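Local coordinates for tegument protein VP22 (Human herpesvirus 1, PDB 4XAL), which acts in the viral tegument, supporting late viral mRNA accumulation and translation, modulating the RNase of the virion host shutoff protein and stabilising microtubules during infection, at residues A[78-81]-A[82-86]; A[32-35]-A[36-39]. All coordinates share one frame; numbering follows the deposited sequence.

Interaction 1: residues A[78-81]-A[82-86]; sequences TDED and LNELL
Glu80 sends CG opposite its backbone N (chi1 172°) and then bends at chi2, while Glu84 holds CG beside its own N (chi1 -68°) and runs extended beyond it; together these torsions bring the two acids together one turn apart, crossing at about a right angle. Their OE2 atoms, Glu80 OE2 and Glu84 OE2, lie 2.6 Å from each other, close enough that one acid probably carries a proton, consistent with a raised pKa. The carboxylates are turned 74° against each other, and the Glu84 carboxyl carbon CD also sits 3.3 Å from Glu80 O. Beneath them is the first turn of helix 79-88, with Thr78 as N-cap: its OG1 accepts from Asp81 N at 2.9 Å. Regular i to i+4 bonds follow, among them Asn83 N to Asp79 O (2.9 Å) and Leu85 N to Asp81 O (2.9 Å). Asp81 turns its carboxylate back to the preceding loop, where OD2 accepts a hydrogen bond from the backbone N of Arg77, and leaves OD1 3.9 Å from Glu84 OE1. Another flank of the helix carries Leu82 and Leu85, which meet Trp71 of helix 41-74; both leucines, with Glu84, fall in a probable nuclear export signal.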
loop_
_atom_site.group_PDB
_atom_site.type_symbol
_atom_site.label_atom_id
_atom_site.label_comp_id
_atom_site.label_asym_id
_atom_site.label_seq_id
_atom_site.Cartn_x
_atom_site.Cartn_y
_atom_site.Cartn_z
ATOM N N THR A 78 -25.216 -13.462 6.623
ATOM C CA THR A 78 -26.446 -12.659 6.503
ATOM C C THR A 78 -26.108 -11.181 6.529
ATOM O O THR A 78 -25.019 -10.804 6.975
ATOM C CB THR A 78 -27.456 -12.919 7.640
ATOM O OG1 THR A 78 -26.939 -12.422 8.882
ATOM C CG2 THR A 78 -27.773 -14.395 7.766
ATOM N N ASP A 79 -27.045 -10.337 6.091
ATOM C CA ASP A 79 -26.836 -8.887 6.163
ATOM C C ASP A 79 -26.653 -8.441 7.600
ATOM O O ASP A 79 -25.878 -7.520 7.891
ATOM C CB ASP A 79 -28.005 -8.128 5.530
ATOM C CG ASP A 79 -27.974 -8.174 4.024
ATOM O OD1 ASP A 79 -27.067 -8.827 3.474
ATOM O OD2 ASP A 79 -28.874 -7.575 3.391
ATOM N N GLU A 80 -27.365 -9.100 8.511
ATOM C CA GLU A 80 -27.233 -8.793 9.928
ATOM C C GLU A 80 -25.830 -9.128 10.440
ATOM O O GLU A 80 -25.260 -8.371 11.236
ATOM C CB GLU A 80 -28.292 -9.551 10.740
ATOM C CG GLU A 80 -28.129 -9.445 12.258
ATOM C CD GLU A 80 -28.093 -8.009 12.777
ATOM O OE1 GLU A 80 -28.661 -7.104 12.125
ATOM O OE2 GLU A 80 -27.502 -7.787 13.859
ATOM N N ASP A 81 -25.286 -10.266 10.012
ATOM C CA ASP A 81 -23.904 -10.625 10.360
ATOM C C ASP A 81 -22.960 -9.521 9.916
ATOM O O ASP A 81 -22.001 -9.150 10.599
ATOM C CB ASP A 81 -23.456 -11.909 9.663
ATOM C CG ASP A 81 -24.068 -13.156 10.252
ATOM O OD1 ASP A 81 -24.775 -13.063 11.275
ATOM O OD2 ASP A 81 -23.808 -14.223 9.673
ATOM N N LEU A 82 -23.217 -9.043 8.713
ATOM C CA LEU A 82 -22.312 -8.092 8.083
ATOM C C LEU A 82 -22.360 -6.764 8.815
ATOM O O LEU A 82 -21.325 -6.152 9.073
ATOM C CB LEU A 82 -22.680 -7.945 6.609
ATOM C CG LEU A 82 -21.820 -6.984 5.800
ATOM C CD1 LEU A 82 -20.346 -7.368 5.941
ATOM C CD2 LEU A 82 -22.280 -7.061 4.352
ATOM N N ASN A 83 -23.564 -6.323 9.172
ATOM C CA ASN A 83 -23.738 -5.136 10.002
ATOM C C ASN A 83 -22.917 -5.224 11.285
ATOM O O ASN A 83 -22.281 -4.259 11.705
ATOM C CB ASN A 83 -25.220 -4.943 10.342
ATOM C CG ASN A 83 -25.488 -3.667 11.116
ATOM O OD1 ASN A 83 -25.039 -2.588 10.727
ATOM N ND2 ASN A 83 -26.237 -3.780 12.211
ATOM N N GLU A 84 -22.950 -6.394 11.917
ATOM C CA GLU A 84 -22.172 -6.632 13.124
ATOM C C GLU A 84 -20.672 -6.548 12.855
ATOM O O GLU A 84 -19.910 -5.940 13.631
ATOM C CB GLU A 84 -22.532 -8.006 13.709
ATOM C CG GLU A 84 -23.947 -8.053 14.263
ATOM C CD GLU A 84 -24.526 -9.453 14.317
ATOM O OE1 GLU A 84 -23.806 -10.431 14.045
ATOM O OE2 GLU A 84 -25.727 -9.580 14.622
ATOM N N LEU A 85 -20.241 -7.176 11.768
ATOM C CA LEU A 85 -18.815 -7.215 11.451
ATOM C C LEU A 85 -18.292 -5.803 11.181
ATOM O O LEU A 85 -17.203 -5.438 11.631
ATOM C CB LEU A 85 -18.553 -8.125 10.252
ATOM C CG LEU A 85 -17.124 -8.110 9.704
ATOM C CD1 LEU A 85 -16.156 -8.719 10.714
ATOM C CD2 LEU A 85 -17.042 -8.837 8.370
ATOM N N LEU A 86 -19.071 -5.010 10.444
ATOM C CA LEU A 86 -18.690 -3.623 10.169
ATOM C C LEU A 86 -18.418 -2.867 11.464
ATOM O O LEU A 86 -17.461 -2.104 11.560
ATOM C CB LEU A 86 -19.782 -2.915 9.371
ATOM C CG LEU A 86 -19.990 -3.410 7.944
ATOM C CD1 LEU A 86 -21.251 -2.772 7.344
ATOM C CD2 LEU A 86 -18.786 -3.074 7.103
#

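Interaction 2: residues A[32-35]-A[36-39]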
loop_
_atom_site.group_PDB
_atom_site.type_symbol
_atom_site.label_atom_id
_atom_site.label_comp_id
_atom_site.label_asym_id
_atom_site.label_seq_id
_atom_site.Cartn_x
_atom_site.Cartn_y
_atom_site.Cartn_z
ATOM N N PRO A 32 18.011 12.670 -12.971
ATOM C CA PRO A 32 19.184 13.230 -12.271
ATOM C C PRO A 32 20.503 12.513 -12.604
ATOM O O PRO A 32 20.582 11.290 -12.502
ATOM C CB PRO A 32 18.836 13.036 -10.789
ATOM C CG PRO A 32 17.337 13.059 -10.745
ATOM C CD PRO A 32 16.892 12.398 -12.040
ATOM N N PRO A 33 21.539 13.275 -12.991
ATOM C CA PRO A 33 22.793 12.680 -13.479
ATOM C C PRO A 33 23.619 11.947 -12.423
ATOM O O PRO A 33 24.339 11.015 -12.764
ATOM C CB PRO A 33 23.565 13.893 -14.017
ATOM C CG PRO A 33 22.982 15.062 -13.306
ATOM C CD PRO A 33 21.524 14.736 -13.162
ATOM N N ASN A 34 23.538 12.363 -11.165
ATOM C CA ASN A 34 24.252 11.680 -10.098
ATOM C C ASN A 34 23.487 11.837 -8.779
ATOM O O ASN A 34 22.572 12.650 -8.705
ATOM C CB ASN A 34 25.675 12.222 -9.975
ATOM C CG ASN A 34 25.709 13.708 -9.824
ATOM O OD1 ASN A 34 25.484 14.237 -8.728
ATOM N ND2 ASN A 34 25.998 14.405 -10.920
ATOM N N PRO A 35 23.847 11.051 -7.752
ATOM C CA PRO A 35 23.063 11.055 -6.504
ATOM C C PRO A 35 22.901 12.420 -5.830
ATOM O O PRO A 35 21.934 12.601 -5.076
ATOM C CB PRO A 35 23.864 10.118 -5.594
ATOM C CG PRO A 35 24.510 9.174 -6.530
ATOM C CD PRO A 35 24.869 9.988 -7.739
ATOM N N ASP A 36 23.814 13.358 -6.081
ATOM C CA ASP A 36 23.785 14.628 -5.370
ATOM C C ASP A 36 23.239 15.743 -6.238
ATOM O O ASP A 36 23.147 16.889 -5.804
ATOM C CB ASP A 36 25.185 14.997 -4.864
ATOM C CG ASP A 36 25.619 14.158 -3.672
ATOM O OD1 ASP A 36 24.769 13.830 -2.806
ATOM O OD2 ASP A 36 26.818 13.811 -3.600
ATOM N N ALA A 37 22.868 15.412 -7.467
ATOM C CA ALA A 37 22.330 16.417 -8.371
ATOM C C ALA A 37 20.957 16.922 -7.933
ATOM O O ALA A 37 20.040 16.138 -7.675
ATOM C CB ALA A 37 22.258 15.865 -9.789
ATOM N N PRO A 38 20.800 18.245 -7.867
ATOM C CA PRO A 38 19.496 18.828 -7.542
ATOM C C PRO A 38 18.420 18.463 -8.560
ATOM O O PRO A 38 18.608 18.582 -9.776
ATOM C CB PRO A 38 19.774 20.341 -7.543
ATOM C CG PRO A 38 21.049 20.501 -8.334
ATOM C CD PRO A 38 21.843 19.269 -8.060
ATOM N N TRP A 39 17.280 17.996 -8.057
ATOM C CA TRP A 39 16.147 17.688 -8.907
ATOM C C TRP A 39 15.533 18.936 -9.482
ATOM O O TRP A 39 15.352 19.920 -8.775
ATOM C CB TRP A 39 15.042 16.956 -8.129
ATOM C CG TRP A 39 15.389 15.609 -7.590
ATOM C CD1 TRP A 39 16.443 14.808 -7.938
ATOM C CD2 TRP A 39 14.649 14.895 -6.596
ATOM N NE1 TRP A 39 16.400 13.631 -7.215
ATOM C CE2 TRP A 39 15.305 13.666 -6.384
ATOM C CE3 TRP A 39 13.496 15.187 -5.857
ATOM C CZ2 TRP A 39 14.850 12.726 -5.458
ATOM C CZ3 TRP A 39 13.038 14.243 -4.935
ATOM C CH2 TRP A 39 13.720 13.033 -4.743
HETATM O O HOH W 1 19.945 13.457 -7.512
#
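Asn34 and Ala37 meet at the neck of a tight reversal: Ala37 N donates to Asn34 O at 3.0 Å, a fairly straight bond at the hydrogen (162°), though the donor stands above the carbonyl plane. The Asn34 side chain reaches the same region, its OD1 accepting a longer bond from Asp36 N (3.3 Å, 139° at the hydrogen). That reach follows from chi1 of 53°, which sets CG between the backbone N and the carbonyl carbon and folds the amide back over the turn; OD1 also comes within 3.1 Å of Ala37 N. This is a type I beta turn from Asn34 to Ala37, with Pro35 and Asp36 at its two central positions and the Asn34 OD1 to Asp36 N bond making an Asx turn on the same residues. Pro35 suits its place, since its ring fixes phi near the value the turn needs. A water lies between the two ends within hydrogen-bonding distance of Asn34 O and, at 2.7 Å, of Ala37 O, with more acceptors around it than protons to give. Next to the turn's bonds, the Ala37 methyl CB packs on the CG-CD side of the Pro33 ring, 3.6 Å from CD. Farther along, Pro32 and Trp39 meet where the two arms of the loop come together: Pro32 CG comes to 3.4 Å from CD1 of the Trp39 indole, meeting it obliquely, with NE1 a little farther off. Both also touch helix 41-74, which begins just beyond: Pro32 at Val43, the Trp39 side chain at Ala44 and Asn47.

How the interactions relate
From the N terminus, the chain first reaches interaction 2, where residues 32-39 turn back in the loop leading into helix 41-74. That long helix then carries the chain across the domain, and after a short loop interaction 1 starts helix 79-88. The contacts therefore stand in series, neither nesting nor crossing, and each is confined to one continuous run of residues. They lie on opposite sides of the chain's centre; the centres of interactions 1 and 2 are about 53 Å apart, and the nearest atoms of interactions 1 and 2 about 38 Å apart. Helix 41-74 links them within the conserved core domain of VP22: the 32-39 loop packs on its N-terminal turns and helix 79-88 on its C-terminal ones.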